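Local coordinates for type I modular polyketide synthase (Streptomyces albus subsp. albus, PDB 6IYR), which probably loads extender units as an acyltransferase, moving the acyl group from an acyl-coenzyme A onto the carrier protein during salinomycin polyketide assembly, at residues Ala158-Ala163 and Val198-Ala203; Ile41-Ser46 and Thr102-Leu107; Arg269-Ala274 and Asp300-Ala305; Asp381-Leu386 and Gln408-Ala413; Pro133-Gln138 and Arg314-Asp319. All coordinates share one frame; numbering follows the deposited sequence.

Interaction 1: residues Ala158-Ala163 and Val198-Ala203; sequences AECADA and VMVSLA
C160 is the one residue of A158-A163 that reaches V198-A203, and its sulfur settles between V200 and S201 of the facing helix. The two helices come close here, with the CA atoms of C160 and S201 7.8 Å apart, which is why such a short side chain can bridge the gap. The apolar part of the contact is the approach of C160 SG to V200 CG1 at 3.8 Å, with V200 CB just behind at 4.0 Å. SG stands anti to the carbonyl carbon of its own residue (chi1 -71°), a setting that directs it to the other helix. The V200 methyl that receives it, CG1, lies anti to the backbone N (chi1 171°), while L235 of helix 235-248 and A225 of helix 222-230 also pack against this valine.

The polar component is slight. S201 OG comes within 3.7 Å of C160 SG, a van der Waals approach; the hydroxyl is hydrogen-bonded to the carbonyl O of A197, one turn earlier in its own helix. That bond gives the buried hydroxyl a partner. The same serine touches F153, R156 and L157 of helix 151-164, extending the interface toward the start of that helix. The arrangement is helix-helix packing between 151-164 and 188-208, in the helical layer of the alpha/beta-hydrolase-like large subdomain characteristic of malonyl-CoA-type acyltransferases.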
# COMPACT_ATOMS: atom_id res chain seq x y z
N ALA A 158 -2.02 17.75 -4.38
CA ALA A 158 -1.59 19.16 -4.49
C ALA A 158 -1.23 19.71 -3.12
O ALA A 158 -0.30 20.51 -3.00
CB ALA A 158 -2.67 20.04 -5.14
N GLU A 159 -1.93 19.25 -2.10
CA GLU A 159 -1.53 19.58 -0.73
C GLU A 159 -0.16 18.99 -0.40
O GLU A 159 0.63 19.62 0.32
CB GLU A 159 -2.56 19.08 0.28
CG GLU A 159 -3.84 19.92 0.32
CD GLU A 159 -4.99 19.23 1.02
OE1 GLU A 159 -4.75 18.44 1.96
OE2 GLU A 159 -6.12 19.36 0.54
N CYS A 160 0.10 17.76 -0.87
CA CYS A 160 1.40 17.14 -0.59
C CYS A 160 2.47 17.96 -1.26
O CYS A 160 3.55 18.22 -0.68
CB CYS A 160 1.45 15.67 -1.03
SG CYS A 160 0.46 14.61 0.02
N ALA A 161 2.20 18.39 -2.49
CA ALA A 161 3.19 19.19 -3.23
C ALA A 161 3.47 20.52 -2.50
O ALA A 161 4.63 20.97 -2.42
CB ALA A 161 2.73 19.46 -4.64
N ASP A 162 2.44 21.15 -1.93
CA ASP A 162 2.67 22.38 -1.15
C ASP A 162 3.51 22.09 0.10
O ASP A 162 4.42 22.85 0.42
CB ASP A 162 1.36 23.07 -0.73
CG ASP A 162 0.54 23.55 -1.92
OD1 ASP A 162 1.11 23.93 -2.97
OD2 ASP A 162 -0.69 23.57 -1.77
N ALA A 163 3.21 20.98 0.77
CA ALA A 163 3.94 20.61 1.96
C ALA A 163 5.42 20.41 1.69
O ALA A 163 6.28 20.75 2.51
CB ALA A 163 3.32 19.40 2.59
N VAL A 198 2.38 10.09 -2.97
CA VAL A 198 1.45 9.15 -3.60
C VAL A 198 0.71 8.34 -2.57
O VAL A 198 -0.51 8.22 -2.63
CB VAL A 198 2.16 8.23 -4.61
CG1 VAL A 198 1.27 7.08 -5.07
CG2 VAL A 198 2.66 9.04 -5.78
N MET A 199 1.43 7.77 -1.62
CA MET A 199 0.79 6.94 -0.61
C MET A 199 -0.17 7.72 0.29
O MET A 199 -1.29 7.25 0.61
CB MET A 199 1.83 6.21 0.22
CG MET A 199 2.71 5.21 -0.54
SD MET A 199 3.71 4.22 0.61
CE MET A 199 4.93 5.48 1.00
N VAL A 200 0.24 8.92 0.70
CA VAL A 200 -0.66 9.77 1.49
C VAL A 200 -1.93 10.06 0.67
O VAL A 200 -3.02 10.02 1.19
CB VAL A 200 0.05 11.05 1.90
CG1 VAL A 200 -0.94 12.05 2.53
CG2 VAL A 200 1.16 10.70 2.89
N SER A 201 -1.78 10.22 -0.63
CA SER A 201 -2.89 10.65 -1.43
C SER A 201 -3.79 9.51 -1.83
O SER A 201 -4.99 9.67 -1.79
CB SER A 201 -2.42 11.47 -2.61
OG SER A 201 -1.85 12.69 -2.12
N LEU A 202 -3.23 8.31 -2.03
CA LEU A 202 -4.03 7.14 -2.28
C LEU A 202 -4.87 6.79 -1.06
O LEU A 202 -6.00 6.29 -1.18
CB LEU A 202 -3.15 5.95 -2.65
CG LEU A 202 -2.42 6.04 -4.01
CD1 LEU A 202 -1.62 4.78 -4.20
CD2 LEU A 202 -3.40 6.18 -5.17
N ALA A 203 -4.31 6.98 0.13
CA ALA A 203 -5.02 6.60 1.35
C ALA A 203 -6.30 7.43 1.53
O ALA A 203 -7.29 6.96 2.08
CB ALA A 203 -4.11 6.76 2.56

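Interaction 2: residues Ile41-Ser46 and Thr102-Leu107; sequences IPWTVS and TALDAL
Strand residues W43 and V45, two residues apart and so on the same face of the strand, look toward helix residues L104 and L107, one turn apart; the backbones remain well separated, with 9.6 Å between the CA atoms of W43 and L104. The side chains fill this spacing. The six-membered part of the W43 indole does the touching: CZ3 lies 3.8 Å from L104 CD1, and CE3 is 4.0 Å from the same methyl, which meets the ring obliquely. The two side chains cross at about a right angle, and CD1 is the leucine atom that touches the ring. With CG anti to the carbonyl carbon (chi1 -71°), the indole is swung out from the strand toward the helix. Its position is fixed at the other end too, since W43 NE1 is hydrogen-bonded to the carbonyl O of P72, and F100 of helix 97-108, the helix of L104, stacks on the ring.

Farther along, the pairing is looser. V45 CG1 and L107 CD2 approach to 4.4 Å, L107 stretching out with its CG anti to the backbone N (chi1 -178°). L53 and Q56 of helix 50-65 also touch V45, and A57 touches L107, so this helix borders the second pair.

All four residues are buried and the contact is wholly apolar. Backbone bonds from I41, W43 and V45 to A94, V92 and G90 hold the strand at one side of the antiparallel sheet 41-47, 88-94, 116-120. A three-stranded sheet covered by helices in this way is consistent with the linker that joins ketosynthase and acyltransferase in modular polyketide synthases.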
# COMPACT_ATOMS: atom_id res chain seq x y z
N ILE A 41 -18.33 1.71 -14.68
CA ILE A 41 -19.37 1.73 -13.67
C ILE A 41 -19.52 0.37 -12.97
O ILE A 41 -19.53 -0.67 -13.62
CB ILE A 41 -20.70 2.16 -14.31
CG1 ILE A 41 -20.59 3.60 -14.79
CG2 ILE A 41 -21.84 2.07 -13.32
CD1 ILE A 41 -21.56 3.91 -15.91
N PRO A 42 -19.62 0.37 -11.64
CA PRO A 42 -19.72 -0.87 -10.90
C PRO A 42 -21.17 -1.27 -10.70
O PRO A 42 -21.98 -0.44 -10.30
CB PRO A 42 -19.09 -0.52 -9.54
CG PRO A 42 -19.40 0.93 -9.37
CD PRO A 42 -19.29 1.50 -10.75
N TRP A 43 -21.48 -2.55 -10.94
CA TRP A 43 -22.74 -3.08 -10.48
C TRP A 43 -22.41 -4.09 -9.44
O TRP A 43 -21.58 -4.99 -9.69
CB TRP A 43 -23.50 -3.78 -11.62
CG TRP A 43 -24.07 -2.89 -12.68
CD1 TRP A 43 -23.93 -1.54 -12.79
CD2 TRP A 43 -24.83 -3.31 -13.83
NE1 TRP A 43 -24.58 -1.09 -13.94
CE2 TRP A 43 -25.12 -2.17 -14.59
CE3 TRP A 43 -25.31 -4.55 -14.25
CZ2 TRP A 43 -25.86 -2.24 -15.77
CZ3 TRP A 43 -26.02 -4.62 -15.45
CH2 TRP A 43 -26.27 -3.48 -16.20
N THR A 44 -23.09 -4.00 -8.30
CA THR A 44 -22.83 -4.90 -7.20
C THR A 44 -23.99 -5.86 -7.03
O THR A 44 -25.13 -5.52 -7.27
CB THR A 44 -22.60 -4.12 -5.88
OG1 THR A 44 -23.75 -3.34 -5.56
CG2 THR A 44 -21.43 -3.19 -6.04
N VAL A 45 -23.68 -7.09 -6.69
CA VAL A 45 -24.70 -8.01 -6.32
C VAL A 45 -24.21 -8.84 -5.13
O VAL A 45 -22.99 -8.94 -4.92
CB VAL A 45 -25.02 -8.90 -7.53
CG1 VAL A 45 -23.84 -9.78 -7.87
CG2 VAL A 45 -26.27 -9.72 -7.26
N SER A 46 -25.12 -9.36 -4.32
CA SER A 46 -24.74 -10.29 -3.27
C SER A 46 -25.81 -11.34 -3.01
O SER A 46 -26.96 -11.13 -3.31
CB SER A 46 -24.49 -9.53 -1.98
OG SER A 46 -25.55 -8.64 -1.76
N THR A 102 -20.92 -9.28 -21.07
CA THR A 102 -19.77 -10.14 -21.05
C THR A 102 -19.34 -10.44 -19.61
O THR A 102 -19.01 -11.58 -19.28
CB THR A 102 -18.61 -9.48 -21.78
OG1 THR A 102 -19.03 -9.17 -23.11
CG2 THR A 102 -17.38 -10.36 -21.80
N ALA A 103 -19.36 -9.43 -18.76
CA ALA A 103 -18.90 -9.62 -17.38
C ALA A 103 -19.91 -10.44 -16.56
O ALA A 103 -19.53 -11.40 -15.90
CB ALA A 103 -18.67 -8.26 -16.73
N LEU A 104 -21.20 -10.18 -16.73
CA LEU A 104 -22.21 -10.94 -16.00
C LEU A 104 -22.30 -12.41 -16.41
O LEU A 104 -22.64 -13.27 -15.62
CB LEU A 104 -23.57 -10.31 -16.13
CG LEU A 104 -23.72 -8.97 -15.40
CD1 LEU A 104 -24.88 -8.18 -15.97
CD2 LEU A 104 -23.90 -9.19 -13.92
N ASP A 105 -22.07 -12.70 -17.67
CA ASP A 105 -22.16 -14.06 -18.12
C ASP A 105 -20.99 -14.84 -17.50
O ASP A 105 -21.16 -15.99 -17.08
CB ASP A 105 -22.10 -14.12 -19.64
CG ASP A 105 -23.49 -13.96 -20.30
OD1 ASP A 105 -24.52 -13.92 -19.60
OD2 ASP A 105 -23.53 -13.92 -21.53
N ALA A 106 -19.82 -14.20 -17.45
CA ALA A 106 -18.67 -14.83 -16.80
C ALA A 106 -18.92 -15.04 -15.31
O ALA A 106 -18.66 -16.11 -14.78
CB ALA A 106 -17.41 -14.02 -17.04
N LEU A 107 -19.46 -14.03 -14.65
CA LEU A 107 -19.78 -14.15 -13.25
C LEU A 107 -20.77 -15.29 -13.02
O LEU A 107 -20.64 -16.08 -12.08
CB LEU A 107 -20.32 -12.81 -12.71
CG LEU A 107 -20.65 -12.73 -11.24
CD1 LEU A 107 -19.43 -13.05 -10.37
CD2 LEU A 107 -21.18 -11.34 -10.95

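Interaction 3: residues Arg269-Ala274 and Asp300-Ala305; sequences RERISA and DELMAA
The two helices of the ferredoxin-like small subdomain meet here: strands 257-261, 279-286, 289-294 and 313-316, with helices 265-273 and 296-308, follow the beta-alpha-beta-beta-alpha-beta order of that fold. R271 and I272 on the first helix face L302 and A305 on the second. The segment axes approach to 11.3 Å with their directions 126° apart, a wide spacing that longer side chains must fill.

L302 CD1 is the common point. It lies 3.8 Å from R271 CD, in the aliphatic part of the arginine, and 4.2 Å from I272 CG2; the side chains of R271 and L302 cross at about a right angle. I272 and L302 both also touch V292 of the sheet, so the leucine closes the inner side of the contact against the strands.

R271 covers the outer side. Its CG is anti to the backbone N (chi1 -174°), which extends the chain toward helix 296-308 before a bend at chi3 turns the guanidinium. Salt bridges from NH1 to E263 and from NH2 to D309 hold that group, and R271 NH2 passes 3.8 Å from A305 O, which lies obliquely to the guanidinium.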
# COMPACT_ATOMS: atom_id res chain seq x y z
N ARG A 269 19.38 -14.40 11.19
CA ARG A 269 20.15 -13.70 12.19
C ARG A 269 21.40 -14.50 12.53
O ARG A 269 22.51 -13.96 12.62
CB ARG A 269 19.29 -13.50 13.43
CG ARG A 269 19.12 -12.08 13.86
CD ARG A 269 18.19 -12.01 15.06
NE ARG A 269 17.20 -10.93 14.95
CZ ARG A 269 15.90 -11.12 14.76
NH1 ARG A 269 15.09 -10.08 14.69
NH2 ARG A 269 15.39 -12.35 14.63
N GLU A 270 21.22 -15.80 12.74
CA GLU A 270 22.36 -16.67 12.95
C GLU A 270 23.30 -16.70 11.77
O GLU A 270 24.50 -16.56 11.92
CB GLU A 270 21.92 -18.09 13.27
CG GLU A 270 21.77 -18.34 14.77
CD GLU A 270 21.25 -19.73 15.07
OE1 GLU A 270 21.96 -20.50 15.77
OE2 GLU A 270 20.13 -20.07 14.61
N ARG A 271 22.77 -16.92 10.59
CA ARG A 271 23.58 -16.87 9.38
C ARG A 271 24.42 -15.60 9.20
O ARG A 271 25.62 -15.67 8.99
CB ARG A 271 22.69 -17.09 8.18
CG ARG A 271 23.43 -17.20 6.87
CD ARG A 271 22.45 -17.21 5.72
NE ARG A 271 21.57 -18.38 5.73
CZ ARG A 271 21.92 -19.59 5.31
NH1 ARG A 271 21.05 -20.57 5.28
NH2 ARG A 271 23.16 -19.83 4.91
N ILE A 272 23.81 -14.42 9.29
CA ILE A 272 24.57 -13.18 9.04
C ILE A 272 25.53 -12.79 10.17
O ILE A 272 26.36 -11.87 10.04
CB ILE A 272 23.65 -12.00 8.76
CG1 ILE A 272 22.92 -11.58 10.03
CG2 ILE A 272 22.68 -12.36 7.64
CD1 ILE A 272 22.20 -10.27 9.87
N SER A 273 25.43 -13.51 11.28
CA SER A 273 26.18 -13.18 12.48
C SER A 273 27.70 -13.13 12.24
O SER A 273 28.40 -12.23 12.70
CB SER A 273 25.90 -14.25 13.55
OG SER A 273 26.58 -13.88 14.73
N ALA A 274 28.14 -14.07 11.43
CA ALA A 274 29.52 -14.19 10.94
C ALA A 274 30.08 -12.93 10.30
O ALA A 274 31.24 -12.64 10.45
CB ALA A 274 29.60 -15.34 9.95
N ASP A 300 27.13 -10.13 -1.68
CA ASP A 300 27.46 -11.20 -2.66
C ASP A 300 27.75 -12.54 -1.94
O ASP A 300 27.37 -13.60 -2.43
CB ASP A 300 28.69 -10.82 -3.51
CG ASP A 300 28.41 -9.69 -4.52
OD1 ASP A 300 27.25 -9.53 -4.91
OD2 ASP A 300 29.33 -8.92 -4.83
N GLU A 301 28.55 -12.50 -0.89
CA GLU A 301 28.91 -13.75 -0.22
C GLU A 301 27.77 -14.32 0.61
O GLU A 301 27.57 -15.53 0.65
CB GLU A 301 30.18 -13.63 0.61
CG GLU A 301 30.45 -12.23 1.06
CD GLU A 301 31.89 -11.97 1.46
OE1 GLU A 301 32.06 -11.59 2.63
OE2 GLU A 301 32.79 -11.95 0.58
N LEU A 302 26.88 -13.44 1.07
CA LEU A 302 25.63 -13.93 1.69
C LEU A 302 24.75 -14.71 0.71
O LEU A 302 24.30 -15.84 1.01
CB LEU A 302 24.82 -12.74 2.27
CG LEU A 302 23.43 -13.18 2.78
CD1 LEU A 302 23.63 -14.08 3.97
CD2 LEU A 302 22.61 -11.96 3.16
N MET A 303 24.58 -14.17 -0.48
CA MET A 303 23.78 -14.86 -1.49
C MET A 303 24.37 -16.23 -1.89
O MET A 303 23.67 -17.22 -1.98
CB MET A 303 23.61 -13.98 -2.73
CG MET A 303 22.65 -12.82 -2.53
SD MET A 303 22.57 -11.71 -3.94
CE MET A 303 22.09 -12.86 -5.24
N ALA A 304 25.67 -16.27 -2.07
CA ALA A 304 26.34 -17.53 -2.39
C ALA A 304 26.15 -18.55 -1.26
O ALA A 304 25.77 -19.71 -1.48
CB ALA A 304 27.83 -17.25 -2.62
N ALA A 305 26.29 -18.09 -0.02
CA ALA A 305 26.07 -18.96 1.11
C ALA A 305 24.63 -19.49 1.15
O ALA A 305 24.40 -20.69 1.38
CB ALA A 305 26.44 -18.24 2.39

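Interaction 4: residues Asp381-Leu386 and Gln408-Ala413; sequences DAVRTL and QETIDA
V383 and T410 make the tight part of this contact, while R384 and A413 form its outer margin. The short segments of helices 379-388 and 404-414 approach to 10.0 Å at an angle of 48°, and the CA atoms of R384 and T410 are the nearest pair. At the buried side V383 CG1 lies 3.3 Å from T410 OG1. V383 CB is 4.0 Å from T410 OG1. The valine methyl stands anti to its backbone N (chi1 172°), which points it at helix 404-414. T410, by contrast, has a first torsion of 120°, away from any staggered position. P287 and the helix residues E380 and L387 also touch its side chain.

The open side is slacker. R384 CG runs past T410 OG1 at 4.3 Å, and the chain stays extended through chi2 and chi3, bringing R384 NH1 to 4.3 Å from A413 CB, which meets the guanidinium obliquely. The polar end of R384 is turned to E380, one turn back in its own helix, through a salt bridge at NE. Helix 404-414 links strands 393-396 and 419-421 of the parallel sheet of the large subdomain, and helix 379-388 precedes the first of these.

Chemically, the centre of the interface is a mismatch: a hydroxyl oxygen rests against a methyl, is buried, and has no partner anywhere in the model. Taken with the eclipsed torsion, this leaves the modelled orientation of the T410 side chain doubtful, whereas the packing of V383 against T410 as a whole depends less on that torsion.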
# COMPACT_ATOMS: atom_id res chain seq x y z
N ASP A 381 5.81 -8.97 12.74
CA ASP A 381 5.37 -8.86 14.10
C ASP A 381 4.13 -8.00 14.20
O ASP A 381 3.20 -8.35 14.88
CB ASP A 381 6.47 -8.15 14.85
CG ASP A 381 6.86 -8.87 16.07
OD1 ASP A 381 7.99 -9.37 16.09
OD2 ASP A 381 6.03 -8.92 17.00
N ALA A 382 4.13 -6.89 13.50
CA ALA A 382 3.00 -6.01 13.50
C ALA A 382 1.78 -6.69 12.91
O ALA A 382 0.70 -6.61 13.44
CB ALA A 382 3.32 -4.76 12.73
N VAL A 383 1.98 -7.41 11.81
CA VAL A 383 0.88 -8.09 11.17
C VAL A 383 0.28 -9.14 12.10
O VAL A 383 -0.92 -9.26 12.21
CB VAL A 383 1.28 -8.72 9.83
CG1 VAL A 383 0.17 -9.59 9.30
CG2 VAL A 383 1.63 -7.64 8.83
N ARG A 384 1.14 -9.87 12.80
CA ARG A 384 0.69 -10.89 13.72
C ARG A 384 -0.11 -10.25 14.85
O ARG A 384 -1.11 -10.77 15.25
CB ARG A 384 1.87 -11.68 14.27
CG ARG A 384 2.38 -12.74 13.31
CD ARG A 384 3.56 -13.49 13.86
NE ARG A 384 4.03 -14.50 12.93
CZ ARG A 384 3.63 -15.75 12.93
NH1 ARG A 384 4.10 -16.61 12.05
NH2 ARG A 384 2.75 -16.15 13.82
N THR A 385 0.34 -9.11 15.33
CA THR A 385 -0.37 -8.38 16.36
C THR A 385 -1.78 -8.03 15.89
O THR A 385 -2.76 -8.27 16.61
CB THR A 385 0.40 -7.12 16.70
OG1 THR A 385 1.56 -7.53 17.42
CG2 THR A 385 -0.40 -6.17 17.57
N LEU A 386 -1.90 -7.55 14.65
CA LEU A 386 -3.20 -7.12 14.14
C LEU A 386 -4.15 -8.29 13.88
O LEU A 386 -5.34 -8.24 14.19
CB LEU A 386 -3.05 -6.24 12.90
CG LEU A 386 -2.30 -4.97 13.25
CD1 LEU A 386 -1.89 -4.17 12.04
CD2 LEU A 386 -3.16 -4.08 14.13
N GLN A 408 0.37 -11.97 3.11
CA GLN A 408 -0.32 -13.22 2.78
C GLN A 408 0.40 -14.42 3.38
O GLN A 408 -0.25 -15.34 3.93
CB GLN A 408 -0.40 -13.39 1.26
CG GLN A 408 -1.25 -14.58 0.83
CD GLN A 408 -2.71 -14.43 1.22
OE1 GLN A 408 -3.21 -15.11 2.13
NE2 GLN A 408 -3.36 -13.45 0.64
N GLU A 409 1.72 -14.37 3.39
CA GLU A 409 2.52 -15.43 4.00
C GLU A 409 2.28 -15.52 5.50
O GLU A 409 2.24 -16.61 6.09
CB GLU A 409 4.01 -15.19 3.69
CG GLU A 409 4.98 -16.24 4.22
CD GLU A 409 6.44 -15.97 3.82
OE1 GLU A 409 7.17 -15.27 4.56
OE2 GLU A 409 6.86 -16.51 2.80
N THR A 410 2.13 -14.38 6.18
CA THR A 410 1.87 -14.48 7.61
C THR A 410 0.43 -14.86 7.94
O THR A 410 0.20 -15.66 8.85
CB THR A 410 2.37 -13.29 8.46
OG1 THR A 410 1.29 -12.66 9.14
CG2 THR A 410 3.17 -12.36 7.68
N ILE A 411 -0.52 -14.33 7.18
CA ILE A 411 -1.93 -14.78 7.25
C ILE A 411 -1.98 -16.29 7.11
O ILE A 411 -2.64 -16.97 7.88
CB ILE A 411 -2.78 -14.17 6.11
CG1 ILE A 411 -2.92 -12.68 6.32
CG2 ILE A 411 -4.16 -14.84 6.02
CD1 ILE A 411 -3.69 -11.95 5.25
N ASP A 412 -1.30 -16.82 6.10
CA ASP A 412 -1.36 -18.26 5.86
C ASP A 412 -0.76 -19.04 7.01
O ASP A 412 -1.22 -20.13 7.31
CB ASP A 412 -0.63 -18.66 4.55
CG ASP A 412 -1.38 -18.21 3.30
OD1 ASP A 412 -2.51 -17.72 3.43
OD2 ASP A 412 -0.78 -18.19 2.19
N ALA A 413 0.32 -18.57 7.58
CA ALA A 413 0.98 -19.37 8.60
C ALA A 413 0.17 -19.29 9.89
O ALA A 413 0.20 -20.18 10.70
CB ALA A 413 2.39 -18.88 8.83

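Interaction 5: residues Pro133-Gln138 and Arg314-Asp319; sequences PGQGSQ and RRINVD
An amide lying against two aliphatic side chains is the odd feature here: Q135 meets I316 and V318 without hydrogen-bonding to R314-D319. Q135 OE1 is 3.1 Å from V318 CG1, short enough for the exact setting of the amide to be read with caution, and the amide carbon CD follows at 3.6 Å. On the nitrogen side, Q135 NE2 lies 3.6 Å from I316 CG2. The glutamine crosses V318 at about a right angle and I316 obliquely, with OE1 at the valine and NE2 by the isoleucine. Its CG sits between the backbone N and the carbonyl carbon (chi1 71°), and a bend at chi2 (89°) turns the amide across them.

The receiving surface is shaped by an inverse gamma turn centred on N317, closed by V318 N to I316 O at 3.0 Å. I316 and V318 both turn toward Q135, while N317 barely participates. Within P133-Q138, G136 N makes a weak 3.4 Å bond to Q138 OE1.

Q135 belongs to the GQGSQ loop, whose equivalent glutamine in related acyltransferases lends its backbone amide to the oxyanion hole. This family motif, with the presumed nucleophile-elbow residues G218, S220 and G222 nearby, is consistent with a position at the active-site cleft; a phosphate ion, probably from the crystallisation liquor, lies about 4 Å from the Q135 side chain. The loop follows strand 129-132 of the parallel sheet and leans on helix 188-208 through P133, S137 and Q138; the opposing segment runs on from strand 313-316, which pairs with strand 257-261 of the small subdomain.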
# COMPACT_ATOMS: atom_id res chain seq x y z
N PRO A 133 4.07 0.81 2.30
CA PRO A 133 5.40 0.23 2.12
C PRO A 133 6.46 1.28 2.00
O PRO A 133 6.16 2.49 1.96
CB PRO A 133 5.30 -0.53 0.78
CG PRO A 133 3.93 -0.35 0.30
CD PRO A 133 3.29 0.79 1.06
N GLY A 134 7.70 0.80 1.86
CA GLY A 134 8.85 1.66 1.59
C GLY A 134 9.17 1.68 0.10
O GLY A 134 8.31 1.84 -0.76
N GLN A 135 10.40 1.32 -0.20
CA GLN A 135 10.91 1.42 -1.56
C GLN A 135 10.34 0.30 -2.42
O GLN A 135 9.81 -0.70 -1.91
CB GLN A 135 12.44 1.29 -1.51
CG GLN A 135 12.89 -0.12 -1.16
CD GLN A 135 13.05 -1.00 -2.40
OE1 GLN A 135 13.46 -0.53 -3.47
NE2 GLN A 135 12.68 -2.25 -2.27
N GLY A 136 10.48 0.48 -3.74
CA GLY A 136 10.18 -0.60 -4.71
C GLY A 136 8.84 -0.41 -5.44
O GLY A 136 8.56 -1.11 -6.38
N SER A 137 7.96 0.46 -4.96
CA SER A 137 6.64 0.57 -5.60
C SER A 137 6.55 1.63 -6.73
O SER A 137 5.51 1.75 -7.38
CB SER A 137 5.49 0.73 -4.55
OG SER A 137 5.81 1.61 -3.47
N GLN A 138 7.66 2.28 -7.08
CA GLN A 138 7.60 3.39 -8.01
C GLN A 138 7.50 2.97 -9.49
O GLN A 138 8.08 2.00 -9.88
CB GLN A 138 8.79 4.35 -7.83
CG GLN A 138 10.08 3.87 -8.45
CD GLN A 138 10.72 2.79 -7.61
OE1 GLN A 138 10.35 2.56 -6.46
NE2 GLN A 138 11.62 2.07 -8.22
N ARG A 314 17.93 -12.95 -3.24
CA ARG A 314 17.93 -12.08 -4.44
C ARG A 314 18.24 -10.65 -4.08
O ARG A 314 17.85 -10.14 -3.02
CB ARG A 314 16.58 -12.12 -5.18
CG ARG A 314 16.20 -13.51 -5.69
CD ARG A 314 17.01 -13.92 -6.94
NE ARG A 314 17.57 -15.27 -6.83
CZ ARG A 314 17.07 -16.36 -7.42
NH1 ARG A 314 17.63 -17.54 -7.21
NH2 ARG A 314 16.04 -16.27 -8.24
N ARG A 315 19.04 -10.06 -4.95
CA ARG A 315 19.55 -8.72 -4.81
C ARG A 315 18.40 -7.74 -5.06
O ARG A 315 17.70 -7.90 -6.01
CB ARG A 315 20.64 -8.56 -5.87
CG ARG A 315 21.43 -7.28 -5.77
CD ARG A 315 22.12 -7.21 -4.43
NE ARG A 315 23.57 -7.36 -4.53
CZ ARG A 315 24.43 -6.41 -4.21
NH1 ARG A 315 25.74 -6.64 -4.22
NH2 ARG A 315 23.96 -5.23 -3.82
N ILE A 316 18.09 -6.84 -4.14
CA ILE A 316 17.01 -5.87 -4.38
C ILE A 316 17.64 -4.68 -5.09
O ILE A 316 18.80 -4.35 -4.82
CB ILE A 316 16.42 -5.37 -3.05
CG1 ILE A 316 15.61 -6.49 -2.39
CG2 ILE A 316 15.56 -4.13 -3.27
CD1 ILE A 316 15.35 -6.23 -0.92
N ASN A 317 16.89 -4.01 -5.98
CA ASN A 317 17.43 -2.82 -6.68
C ASN A 317 17.39 -1.54 -5.85
O ASN A 317 16.46 -0.74 -5.96
CB ASN A 317 16.72 -2.58 -8.01
CG ASN A 317 17.54 -1.69 -8.94
OD1 ASN A 317 17.87 -0.57 -8.58
ND2 ASN A 317 18.00 -2.26 -10.03
N VAL A 318 18.34 -1.42 -4.93
CA VAL A 318 18.58 -0.19 -4.17
C VAL A 318 20.06 -0.15 -4.01
O VAL A 318 20.72 -1.19 -4.04
CB VAL A 318 17.97 -0.22 -2.76
CG1 VAL A 318 16.47 -0.10 -2.80
CG2 VAL A 318 18.38 -1.49 -2.02
N ASP A 319 20.63 1.03 -3.78
CA ASP A 319 22.07 1.07 -3.63
C ASP A 319 22.46 1.68 -2.30
O ASP A 319 23.55 2.24 -2.19
CB ASP A 319 22.71 1.85 -4.78
CG ASP A 319 22.20 3.27 -4.85
OD1 ASP A 319 21.57 3.71 -3.85
OD2 ASP A 319 22.53 3.97 -5.83

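Overall arrangement
Interaction 5 joins the large and small subdomains and touches two others: interaction 1, where M199 SD packs 3.3 Å from P133 O, and interaction 3, through a weak ion pair between D300 OD1 and R315 NH1, also 3.3 Å apart. The probable nucleophile elbow at S220 puts the likely active site beside interaction 5, where a phosphate, probably from the crystallisation liquor, is bound near Q135. Interaction 4, with its centre 21 Å from that of interaction 5, comes within about 7 Å of interaction 3 at their nearest atoms. Interaction 2 stands apart, its centre 33 Å from that of interaction 1 and 51 Å from that of interaction 3.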